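Long-range contacts in phospholethanolamine N-methyltransferase 2 (Haemonchus contortus, PDB 4KRI), which probably catalyses S-adenosylmethionine-dependent methylation of phosphomonomethylethanolamine and related intermediates on the route to phosphocholine: residues 23-28 with 63-68; 95-100 with 162-167; 222-227 with 289-294; 150-155 with 267-272. All coordinates share one frame; numbering follows the deposited sequence.

Contacts 1 and 2 build neighbouring parts of the sheet in the N-terminal half and touch each other, since strands 64-70 and 98-105 lie side by side; contact 1 is parallel and contact 2 antiparallel. Contact 3 repeats the plan of contact 1 in the methyltransferase half, their centres about 35 Å apart: two parallel strands, with an aspartate at a corner taking a backbone N-H, but with cation-pi and CH-pi contacts added. Contacts 1 and 3 are largely buried; contact 2 is partly so and adds a salt bridge. Contact 4 is a surface meeting of the segments that follow helices 145-151 and 255-268, carried by Lys269 against Gln152 and Trp154, where the halves meet.

Contact 1. Residues 23-28 with 63-68; sequences PQQVGI and NLDALI
Residues 23-28 and 63-68 pair as neighbouring parallel strands in the buried sheet of the N-terminal half. The segment axes run 4.7 Å apart, 19° from exactly parallel. Two backbone bonds from one glycine hold the middle: Gly27 N gives to Ala66 O at 2.9 Å, and Gly27 O accepts from Ile68 N, both nearly straight. At the start of the pair the chain turns a corner at Asp65, and its carboxylate takes over from the backbone: Asp65 OD2 accepts from Gln25 N at 2.8 Å with its anti lone pair, while Asp65 N returns a bond to Gln25 O. That carbonyl also takes a weak bond from Ala66 N. With CG anti to its own carbonyl carbon (chi1 -59°), the Asp65 carboxylate swings back toward residues 24 and 25. Its other oxygen, OD1, is bridged to Gln24 OE1 by a water that donates to both. Side chains split by face. On one, Val26 CG1 lies 4.1 Å from Ile68 CD1, and Val26 CG2 faces Ala66 CB. On the other, Leu64 CD1 and CD2 cover the backbone of Gly27, CD2 coming within 3.7 Å of Gly27 N, and Leu67 CD1 rests beside Gly27 O. Helices 5-18 and 33-40 cover the Ala66 and Ile68 face, Leu64 and Leu67 pack on Leu94, and strand 48-52 flanks strand 25-29 through backbone bonds to Val26 and Ile28.

Contact 2. Residues 95-100 with 162-167; sequences RTDGVL and MKKPFP
Asp97 and Gly98 meet Lys163 through two backbone hydrogen bonds where strand 98-105 leaves its turn and runs antiparallel to strand 156-166. Lys163 N gives to Gly98 O at 2.9 Å, nearly along the C=O axis, and Asp97 N gives to Lys163 O at 2.8 Å, more bent and tilted from the carbonyl plane. The charged partner of Asp97 is Lys164: NZ reaches OD1 at 2.7 Å in a salt bridge, arriving from above the carboxylate plane. A bend at chi2 (-67°) brings the Lys164 chain back to this oxygen, although its CB points away from the turn. Lys163 instead stretches out fully and lays CD 3.5 Å from Arg95 O, a carbonyl that already accepts from Gly98 N. Its ammonium lies among Glu129, a salt-bridge partner, the carbonyls of Leu91 and Leu94, and a water shared with Thr96 OG1. Looser contacts follow: Met162 CG sits 3.5 Å from Asp97 O, and the Thr96 and Pro165 side chains cross at about a right angle, their apolar CG2 and CD touching. The arrangement is a type II beta turn from Arg95 to Gly98 feeding an antiparallel strand pair, with Val99 and Met162 as a non-hydrogen-bonded pair.

Contact 3. Residues 222-227 with 289-294; sequences TGQRML and SFDYVF
Strand 225-227 runs parallel to 292-294, Met226 beside Tyr292 and Leu227 beside Val293, the strand axes 4.6 Å apart and 30° askew, with Tyr292 N bonded to Arg225 O, Leu227 N to Tyr292 O and Phe294 N to Leu227 O. This pair belongs to the Rossmann-like methyltransferase fold that binds S-adenosylhomocysteine here; the Phe294 side chain lies about 6 Å from that ligand. Where the chain turns a corner at Asp291, Asp291 OD2 accepts an almost straight bond from Arg225 N at 2.8 Å through its anti lone pair, and Asp291 OD1 forms a salt bridge with Lys317. The Phe290 ring is sandwiched. Leu227 CB sits 3.6 Å from the ring centroid over one face, a CH-pi contact, and the Arg225 guanidinium lies over the rim of the opposite face, its plane turned 31° from the ring in an off-centre cation-pi contact. A bend at chi3 (56°) folds the arginine chain over the ring. Arg225 NH1 also makes a weak bond to Ser289 O, and NE bonds to Gln247. On the other face of the sheet Met226 CE packs 3.9 Å from Tyr292 CB, while SD meets Phe294 obliquely as a Met-aromatic contact. Phe217 packs edge-to-face with Tyr292. Gln224 reaches out extended to the far end of the tyrosine; its OE1, which also takes a bond from Lys221 N, lies at the ring edge and accepts from Tyr292 OH at 2.6 Å, the hydroxyl standing above the amide plane.

Contact 4. Residues 150-155 with 267-272; sequences VHQNWL and KEKDAR
Lys269 meets both Gln152 and Trp154, joining the chain just after helix 145-151 to the chain just after helix 255-268. Gln152 and Lys269 are each the first residue beyond their helix to leave helical geometry, both with positive phi. The lysine chain runs extended as far as CE and then bends at chi4 (-73°), which turns the ammonium onto the backbone of the other segment: NZ gives to Gln152 O at 2.8 Å, in the carbonyl plane. His266 O is a second acceptor, so the ammonium ties the Gln152 turn to the end of its own helix. Gln152 crosses the lysine at about a right angle, laying its extended chain and amide against the aliphatic part, with OE1 3.4 Å from Lys269 CD. The buried indole of Trp154 meets the same lysine. The Trp154 CG stands anti to the carbonyl carbon (chi1 -80°), and the six-membered ring reaches across to the backbone of 269-271: CH2 lies 3.6 Å from Lys269 CA, CZ2 lies 3.4 Å from Asp270 O, and Ala271 N sits at the ring edge. The indole N-H is used by Val273 O, which fixes the rotation of the ring. Each segment also holds an Asx turn: Asn153 OD1 accepts from Leu155 N, and Asp270 OD1 from Arg272 N. Arg272 also grips Asp270 side-on in a salt bridge, NE to OD1 and NH2 to OD2 at 2.9 Å. The whole is a largely surface junction between the chain leaving two helices, with Trp154 buried within it, joining the N-terminal half to the Rossmann-like methyltransferase domain.

Contact 1. Residues 23-28 with 63-68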
# COMPACT_ATOMS: atom_id res chain seq x y z
N PRO A 23 -6.18 -14.59 21.52
CA PRO A 23 -5.21 -15.65 21.25
C PRO A 23 -4.97 -16.51 22.49
O PRO A 23 -4.84 -15.98 23.60
CB PRO A 23 -3.95 -14.87 20.85
CG PRO A 23 -4.09 -13.53 21.55
CD PRO A 23 -5.57 -13.25 21.56
N GLN A 24 -4.93 -17.82 22.31
CA GLN A 24 -4.78 -18.71 23.47
C GLN A 24 -3.37 -18.71 24.01
O GLN A 24 -3.17 -18.72 25.22
CB GLN A 24 -5.19 -20.15 23.13
CG GLN A 24 -6.69 -20.31 22.84
CD GLN A 24 -7.04 -21.73 22.42
OE1 GLN A 24 -6.26 -22.39 21.73
NE2 GLN A 24 -8.20 -22.21 22.85
N GLN A 25 -2.39 -18.71 23.11
CA GLN A 25 -0.98 -18.67 23.52
C GLN A 25 -0.25 -17.54 22.80
O GLN A 25 -0.23 -17.50 21.57
CB GLN A 25 -0.28 -19.99 23.21
CG GLN A 25 -0.81 -21.20 23.96
CD GLN A 25 -0.42 -21.23 25.43
OE1 GLN A 25 0.66 -20.77 25.82
NE2 GLN A 25 -1.30 -21.79 26.25
N VAL A 26 0.36 -16.64 23.57
CA VAL A 26 1.08 -15.51 22.98
C VAL A 26 2.52 -15.54 23.45
O VAL A 26 2.79 -15.84 24.62
CB VAL A 26 0.43 -14.17 23.38
CG1 VAL A 26 1.31 -12.99 22.97
CG2 VAL A 26 -0.91 -14.05 22.72
N GLY A 27 3.46 -15.31 22.54
CA GLY A 27 4.86 -15.16 22.90
C GLY A 27 5.24 -13.71 22.66
O GLY A 27 4.74 -13.09 21.72
N ILE A 28 6.11 -13.18 23.52
CA ILE A 28 6.60 -11.82 23.39
C ILE A 28 8.12 -11.82 23.46
O ILE A 28 8.70 -12.34 24.40
CB ILE A 28 6.05 -10.94 24.54
CG1 ILE A 28 4.52 -10.89 24.47
CG2 ILE A 28 6.63 -9.53 24.45
CD1 ILE A 28 3.86 -10.21 25.65
N ASN A 63 3.85 -23.71 19.64
CA ASN A 63 2.39 -23.74 19.57
C ASN A 63 1.76 -22.36 19.83
O ASN A 63 0.69 -22.25 20.44
CB ASN A 63 1.83 -24.79 20.54
CG ASN A 63 0.44 -25.28 20.14
OD1 ASN A 63 0.19 -25.56 18.97
ND2 ASN A 63 -0.46 -25.37 21.11
N LEU A 64 2.43 -21.31 19.38
CA LEU A 64 1.93 -19.95 19.63
C LEU A 64 0.86 -19.56 18.63
O LEU A 64 0.97 -19.86 17.43
CB LEU A 64 3.05 -18.92 19.54
CG LEU A 64 4.22 -19.04 20.52
CD1 LEU A 64 5.16 -17.88 20.26
CD2 LEU A 64 3.73 -19.00 21.96
N ASP A 65 -0.16 -18.87 19.11
CA ASP A 65 -1.13 -18.26 18.20
C ASP A 65 -0.65 -16.90 17.71
O ASP A 65 -1.05 -16.44 16.65
CB ASP A 65 -2.48 -18.14 18.90
CG ASP A 65 -3.00 -19.49 19.35
OD1 ASP A 65 -3.44 -20.27 18.47
OD2 ASP A 65 -2.96 -19.77 20.57
N ALA A 66 0.20 -16.24 18.49
CA ALA A 66 0.76 -14.96 18.08
C ALA A 66 2.10 -14.80 18.73
O ALA A 66 2.31 -15.20 19.88
CB ALA A 66 -0.16 -13.80 18.49
N LEU A 67 3.02 -14.20 17.98
CA LEU A 67 4.33 -13.86 18.48
C LEU A 67 4.50 -12.37 18.21
O LEU A 67 4.42 -11.93 17.06
CB LEU A 67 5.38 -14.64 17.70
CG LEU A 67 6.83 -14.29 18.02
CD1 LEU A 67 7.16 -14.55 19.50
CD2 LEU A 67 7.75 -15.09 17.12
N ILE A 68 4.73 -11.60 19.27
CA ILE A 68 4.93 -10.17 19.15
C ILE A 68 6.39 -9.87 19.41
O ILE A 68 6.91 -10.20 20.47
CB ILE A 68 4.07 -9.41 20.17
CG1 ILE A 68 2.60 -9.81 19.99
CG2 ILE A 68 4.23 -7.91 20.01
CD1 ILE A 68 1.70 -9.35 21.11
O HOH W 1 -5.68 -21.40 19.06

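Contact 2. Residues 95-100 with 162-167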
# COMPACT_ATOMS: atom_id res chain seq x y z
N ARG A 95 2.15 -21.74 15.56
CA ARG A 95 1.24 -22.67 14.89
C ARG A 95 1.00 -22.21 13.47
O ARG A 95 1.13 -21.03 13.16
CB ARG A 95 -0.12 -22.67 15.60
CG ARG A 95 -0.08 -23.19 17.01
CD ARG A 95 -1.41 -22.93 17.73
NE ARG A 95 -2.53 -23.56 17.04
CZ ARG A 95 -3.54 -24.16 17.66
NH1 ARG A 95 -3.57 -24.21 18.99
NH2 ARG A 95 -4.53 -24.71 16.96
N THR A 96 0.62 -23.14 12.58
CA THR A 96 0.19 -22.71 11.26
C THR A 96 -1.01 -21.76 11.43
O THR A 96 -1.87 -21.99 12.29
CB THR A 96 -0.15 -23.91 10.35
OG1 THR A 96 1.04 -24.68 10.14
CG2 THR A 96 -0.69 -23.43 9.00
N ASP A 97 -1.01 -20.69 10.64
CA ASP A 97 -1.96 -19.57 10.72
C ASP A 97 -1.68 -18.62 11.89
O ASP A 97 -2.41 -17.65 12.08
CB ASP A 97 -3.42 -20.02 10.77
CG ASP A 97 -3.81 -20.88 9.59
OD1 ASP A 97 -3.33 -20.60 8.47
OD2 ASP A 97 -4.59 -21.82 9.79
N GLY A 98 -0.62 -18.90 12.65
CA GLY A 98 -0.22 -18.02 13.73
C GLY A 98 0.30 -16.70 13.19
O GLY A 98 0.78 -16.64 12.06
N VAL A 99 0.18 -15.64 13.98
CA VAL A 99 0.47 -14.31 13.48
C VAL A 99 1.76 -13.78 14.11
O VAL A 99 1.96 -13.90 15.31
CB VAL A 99 -0.68 -13.34 13.83
CG1 VAL A 99 -0.35 -11.93 13.36
CG2 VAL A 99 -1.98 -13.83 13.21
N LEU A 100 2.63 -13.21 13.28
CA LEU A 100 3.80 -12.49 13.77
C LEU A 100 3.55 -11.01 13.63
O LEU A 100 3.27 -10.53 12.53
CB LEU A 100 5.06 -12.86 12.97
CG LEU A 100 6.31 -11.99 13.18
CD1 LEU A 100 6.81 -12.05 14.63
CD2 LEU A 100 7.41 -12.43 12.24
N MET A 162 1.68 -13.84 8.57
CA MET A 162 1.02 -15.05 9.06
C MET A 162 1.77 -16.29 8.59
O MET A 162 2.16 -16.36 7.42
CB MET A 162 -0.43 -15.09 8.55
CG MET A 162 -1.26 -16.25 9.07
SD MET A 162 -3.04 -16.00 8.85
CE MET A 162 -3.04 -14.42 7.99
N LYS A 163 1.97 -17.26 9.47
CA LYS A 163 2.65 -18.50 9.09
C LYS A 163 1.73 -19.35 8.22
O LYS A 163 0.58 -19.60 8.60
CB LYS A 163 3.02 -19.30 10.32
CG LYS A 163 3.79 -20.58 10.00
CD LYS A 163 4.06 -21.41 11.25
CE LYS A 163 4.76 -22.72 10.89
NZ LYS A 163 5.17 -23.51 12.08
N LYS A 164 2.23 -19.81 7.08
CA LYS A 164 1.42 -20.61 6.14
C LYS A 164 2.25 -21.76 5.58
O LYS A 164 3.49 -21.71 5.57
CB LYS A 164 0.93 -19.74 4.98
CG LYS A 164 -0.05 -18.66 5.37
CD LYS A 164 -1.36 -19.25 5.86
CE LYS A 164 -2.39 -18.15 6.11
NZ LYS A 164 -3.68 -18.69 6.63
N PRO A 165 1.57 -22.82 5.12
CA PRO A 165 2.26 -23.92 4.44
C PRO A 165 2.48 -23.59 2.96
O PRO A 165 1.64 -22.92 2.35
CB PRO A 165 1.26 -25.08 4.57
CG PRO A 165 -0.09 -24.39 4.56
CD PRO A 165 0.14 -23.10 5.34
N PHE A 166 3.61 -24.04 2.40
CA PHE A 166 3.90 -23.78 0.98
C PHE A 166 4.41 -25.03 0.25
O PHE A 166 5.11 -25.85 0.85
CB PHE A 166 4.95 -22.67 0.83
CG PHE A 166 4.45 -21.30 1.20
CD1 PHE A 166 3.79 -20.50 0.28
CD2 PHE A 166 4.67 -20.80 2.48
CE1 PHE A 166 3.34 -19.23 0.62
CE2 PHE A 166 4.22 -19.54 2.83
CZ PHE A 166 3.56 -18.75 1.91
N PRO A 167 4.09 -25.14 -1.06
CA PRO A 167 4.67 -26.20 -1.90
C PRO A 167 6.20 -26.11 -1.94
O PRO A 167 6.77 -25.15 -1.41
CB PRO A 167 4.11 -25.88 -3.30
CG PRO A 167 2.87 -25.11 -3.04
CD PRO A 167 3.13 -24.31 -1.80
O HOH W 2 2.98 -25.51 11.91

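Contact 3. Residues 222-227 with 289-294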
# COMPACT_ATOMS: atom_id res chain seq x y z
N THR A 222 -10.68 21.44 6.60
CA THR A 222 -9.48 21.09 7.35
C THR A 222 -9.79 20.02 8.38
O THR A 222 -10.76 20.12 9.13
CB THR A 222 -8.92 22.32 8.08
OG1 THR A 222 -8.65 23.35 7.11
CG2 THR A 222 -7.65 21.97 8.81
N GLY A 223 -8.96 18.98 8.41
CA GLY A 223 -9.08 17.98 9.46
C GLY A 223 -9.95 16.80 9.09
O GLY A 223 -9.96 15.79 9.82
N GLN A 224 -10.71 16.90 8.00
CA GLN A 224 -11.46 15.73 7.54
C GLN A 224 -10.51 14.61 7.14
O GLN A 224 -9.34 14.85 6.81
CB GLN A 224 -12.45 16.09 6.42
CG GLN A 224 -13.61 16.96 6.93
CD GLN A 224 -14.60 17.32 5.86
OE1 GLN A 224 -14.23 17.74 4.76
NE2 GLN A 224 -15.89 17.14 6.16
N ARG A 225 -11.00 13.37 7.20
CA ARG A 225 -10.13 12.22 7.01
C ARG A 225 -10.30 11.60 5.64
O ARG A 225 -11.42 11.29 5.22
CB ARG A 225 -10.42 11.16 8.08
CG ARG A 225 -10.22 11.70 9.51
CD ARG A 225 -10.18 10.60 10.56
NE ARG A 225 -9.14 9.61 10.26
CZ ARG A 225 -9.38 8.36 9.89
NH1 ARG A 225 -10.63 7.92 9.79
NH2 ARG A 225 -8.38 7.53 9.63
N MET A 226 -9.18 11.41 4.94
CA MET A 226 -9.22 10.84 3.60
C MET A 226 -8.39 9.56 3.53
O MET A 226 -7.27 9.51 4.05
CB MET A 226 -8.71 11.86 2.57
CG MET A 226 -8.45 11.26 1.17
SD MET A 226 -7.85 12.54 0.01
CE MET A 226 -9.38 13.37 -0.36
N LEU A 227 -8.95 8.54 2.88
CA LEU A 227 -8.20 7.33 2.56
C LEU A 227 -7.80 7.41 1.10
O LEU A 227 -8.67 7.56 0.23
CB LEU A 227 -9.08 6.08 2.76
CG LEU A 227 -8.43 4.76 2.33
CD1 LEU A 227 -7.25 4.42 3.24
CD2 LEU A 227 -9.47 3.64 2.34
N SER A 289 -15.40 5.53 9.09
CA SER A 289 -14.37 6.37 9.70
C SER A 289 -13.82 7.44 8.76
O SER A 289 -13.26 8.44 9.24
CB SER A 289 -13.24 5.51 10.27
OG SER A 289 -12.47 4.94 9.24
N PHE A 290 -13.97 7.25 7.45
CA PHE A 290 -13.42 8.21 6.50
C PHE A 290 -14.45 9.17 5.92
O PHE A 290 -15.53 8.76 5.51
CB PHE A 290 -12.67 7.49 5.35
CG PHE A 290 -11.40 6.83 5.79
CD1 PHE A 290 -10.25 7.58 5.98
CD2 PHE A 290 -11.35 5.47 6.04
CE1 PHE A 290 -9.07 6.98 6.40
CE2 PHE A 290 -10.17 4.87 6.47
CZ PHE A 290 -9.04 5.62 6.65
N ASP A 291 -14.09 10.45 5.86
CA ASP A 291 -14.92 11.42 5.14
C ASP A 291 -14.85 11.24 3.62
O ASP A 291 -15.83 11.48 2.93
CB ASP A 291 -14.50 12.85 5.51
CG ASP A 291 -14.74 13.15 6.96
OD1 ASP A 291 -15.93 13.35 7.33
OD2 ASP A 291 -13.76 13.17 7.75
N TYR A 292 -13.68 10.83 3.12
CA TYR A 292 -13.44 10.70 1.69
C TYR A 292 -12.61 9.48 1.42
O TYR A 292 -11.73 9.12 2.21
CB TYR A 292 -12.65 11.92 1.16
CG TYR A 292 -13.32 13.22 1.50
CD1 TYR A 292 -14.45 13.63 0.82
CD2 TYR A 292 -12.83 14.02 2.53
CE1 TYR A 292 -15.08 14.82 1.15
CE2 TYR A 292 -13.46 15.21 2.87
CZ TYR A 292 -14.58 15.60 2.17
OH TYR A 292 -15.21 16.77 2.51
N VAL A 293 -12.87 8.84 0.29
CA VAL A 293 -11.98 7.82 -0.22
C VAL A 293 -11.64 8.27 -1.63
O VAL A 293 -12.52 8.57 -2.44
CB VAL A 293 -12.65 6.44 -0.25
CG1 VAL A 293 -11.79 5.45 -1.03
CG2 VAL A 293 -12.86 5.93 1.18
N PHE A 294 -10.35 8.35 -1.91
CA PHE A 294 -9.87 8.86 -3.18
C PHE A 294 -9.00 7.80 -3.81
O PHE A 294 -8.16 7.21 -3.13
CB PHE A 294 -9.02 10.11 -2.89
CG PHE A 294 -8.47 10.77 -4.13
CD1 PHE A 294 -9.31 11.24 -5.13
CD2 PHE A 294 -7.10 10.96 -4.28
CE1 PHE A 294 -8.80 11.87 -6.26
CE2 PHE A 294 -6.57 11.59 -5.41
CZ PHE A 294 -7.43 12.05 -6.39
O HOH W 3 -16.74 16.25 8.82

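Contact 4. Residues 150-155 with 267-272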
# COMPACT_ATOMS: atom_id res chain seq x y z
N VAL A 150 4.80 12.08 17.99
CA VAL A 150 5.60 12.53 19.13
C VAL A 150 7.06 12.76 18.74
O VAL A 150 7.74 13.64 19.29
CB VAL A 150 5.52 11.51 20.29
CG1 VAL A 150 6.43 11.92 21.46
CG2 VAL A 150 4.08 11.38 20.77
N HIS A 151 7.55 11.98 17.79
CA HIS A 151 8.97 12.01 17.45
C HIS A 151 9.30 12.39 16.01
O HIS A 151 10.47 12.30 15.59
CB HIS A 151 9.62 10.66 17.77
CG HIS A 151 9.52 10.28 19.21
ND1 HIS A 151 10.12 11.00 20.22
CD2 HIS A 151 8.89 9.24 19.82
CE1 HIS A 151 9.87 10.43 21.38
NE2 HIS A 151 9.13 9.36 21.17
N GLN A 152 8.30 12.83 15.24
CA GLN A 152 8.49 13.13 13.82
C GLN A 152 9.24 12.02 13.09
O GLN A 152 10.16 12.28 12.30
CB GLN A 152 9.17 14.49 13.64
CG GLN A 152 8.21 15.68 13.82
CD GLN A 152 8.80 16.97 13.31
OE1 GLN A 152 9.98 17.24 13.51
NE2 GLN A 152 7.98 17.78 12.65
N ASN A 153 8.86 10.78 13.38
CA ASN A 153 9.51 9.60 12.81
C ASN A 153 8.49 8.76 12.07
O ASN A 153 7.60 8.17 12.69
CB ASN A 153 10.12 8.78 13.95
CG ASN A 153 10.78 7.51 13.46
OD1 ASN A 153 10.95 7.30 12.26
ND2 ASN A 153 11.20 6.66 14.41
N TRP A 154 8.63 8.69 10.74
CA TRP A 154 7.72 7.96 9.86
C TRP A 154 8.28 6.59 9.48
O TRP A 154 7.65 5.85 8.73
CB TRP A 154 7.45 8.77 8.58
CG TRP A 154 6.42 9.89 8.71
CD1 TRP A 154 5.11 9.85 8.30
CD2 TRP A 154 6.62 11.20 9.28
NE1 TRP A 154 4.49 11.05 8.59
CE2 TRP A 154 5.39 11.89 9.18
CE3 TRP A 154 7.72 11.85 9.87
CZ2 TRP A 154 5.22 13.20 9.65
CZ3 TRP A 154 7.55 13.15 10.34
CH2 TRP A 154 6.31 13.82 10.22
N LEU A 155 9.47 6.27 10.01
CA LEU A 155 10.13 5.01 9.64
C LEU A 155 10.19 3.99 10.78
O LEU A 155 11.11 3.16 10.85
CB LEU A 155 11.54 5.29 9.13
CG LEU A 155 11.61 6.33 8.01
CD1 LEU A 155 13.07 6.65 7.73
CD2 LEU A 155 10.89 5.84 6.76
N LYS A 267 11.45 12.94 5.53
CA LYS A 267 12.40 14.04 5.38
C LYS A 267 11.73 15.41 5.45
O LYS A 267 12.28 16.34 6.05
CB LYS A 267 13.17 13.90 4.07
CG LYS A 267 14.15 12.75 4.11
CD LYS A 267 15.11 12.79 2.92
CE LYS A 267 16.10 11.63 2.98
NZ LYS A 267 16.43 11.16 1.61
N GLU A 268 10.55 15.52 4.86
CA GLU A 268 9.87 16.81 4.70
C GLU A 268 8.96 17.13 5.89
O GLU A 268 8.80 18.29 6.27
CB GLU A 268 9.10 16.82 3.38
CG GLU A 268 10.03 16.88 2.15
CD GLU A 268 9.41 16.39 0.85
OE1 GLU A 268 8.18 16.16 0.79
OE2 GLU A 268 10.16 16.24 -0.15
N LYS A 269 8.39 16.08 6.48
CA LYS A 269 7.61 16.14 7.73
C LYS A 269 6.24 16.83 7.58
O LYS A 269 6.13 18.05 7.45
CB LYS A 269 8.45 16.72 8.88
CG LYS A 269 9.83 16.04 8.98
CD LYS A 269 10.40 16.05 10.39
CE LYS A 269 11.71 15.25 10.47
NZ LYS A 269 11.53 13.75 10.40
N ASP A 270 5.18 16.02 7.55
CA ASP A 270 3.82 16.55 7.59
C ASP A 270 2.98 15.52 8.34
O ASP A 270 2.67 14.45 7.79
CB ASP A 270 3.29 16.76 6.16
CG ASP A 270 1.93 17.48 6.13
OD1 ASP A 270 1.16 17.37 7.12
OD2 ASP A 270 1.65 18.16 5.13
N ALA A 271 2.61 15.83 9.58
CA ALA A 271 1.90 14.87 10.42
C ALA A 271 0.48 14.58 9.97
O ALA A 271 -0.18 13.71 10.55
CB ALA A 271 1.92 15.29 11.89
N ARG A 272 0.01 15.28 8.94
CA ARG A 272 -1.32 14.96 8.38
C ARG A 272 -1.30 13.70 7.54
O ARG A 272 -2.36 13.15 7.22
CB ARG A 272 -1.85 16.13 7.53
CG ARG A 272 -2.26 17.30 8.44
CD ARG A 272 -2.46 18.60 7.67
NE ARG A 272 -1.28 19.01 6.92
CZ ARG A 272 -1.09 20.23 6.44
NH1 ARG A 272 -1.99 21.18 6.68
NH2 ARG A 272 0.00 20.52 5.74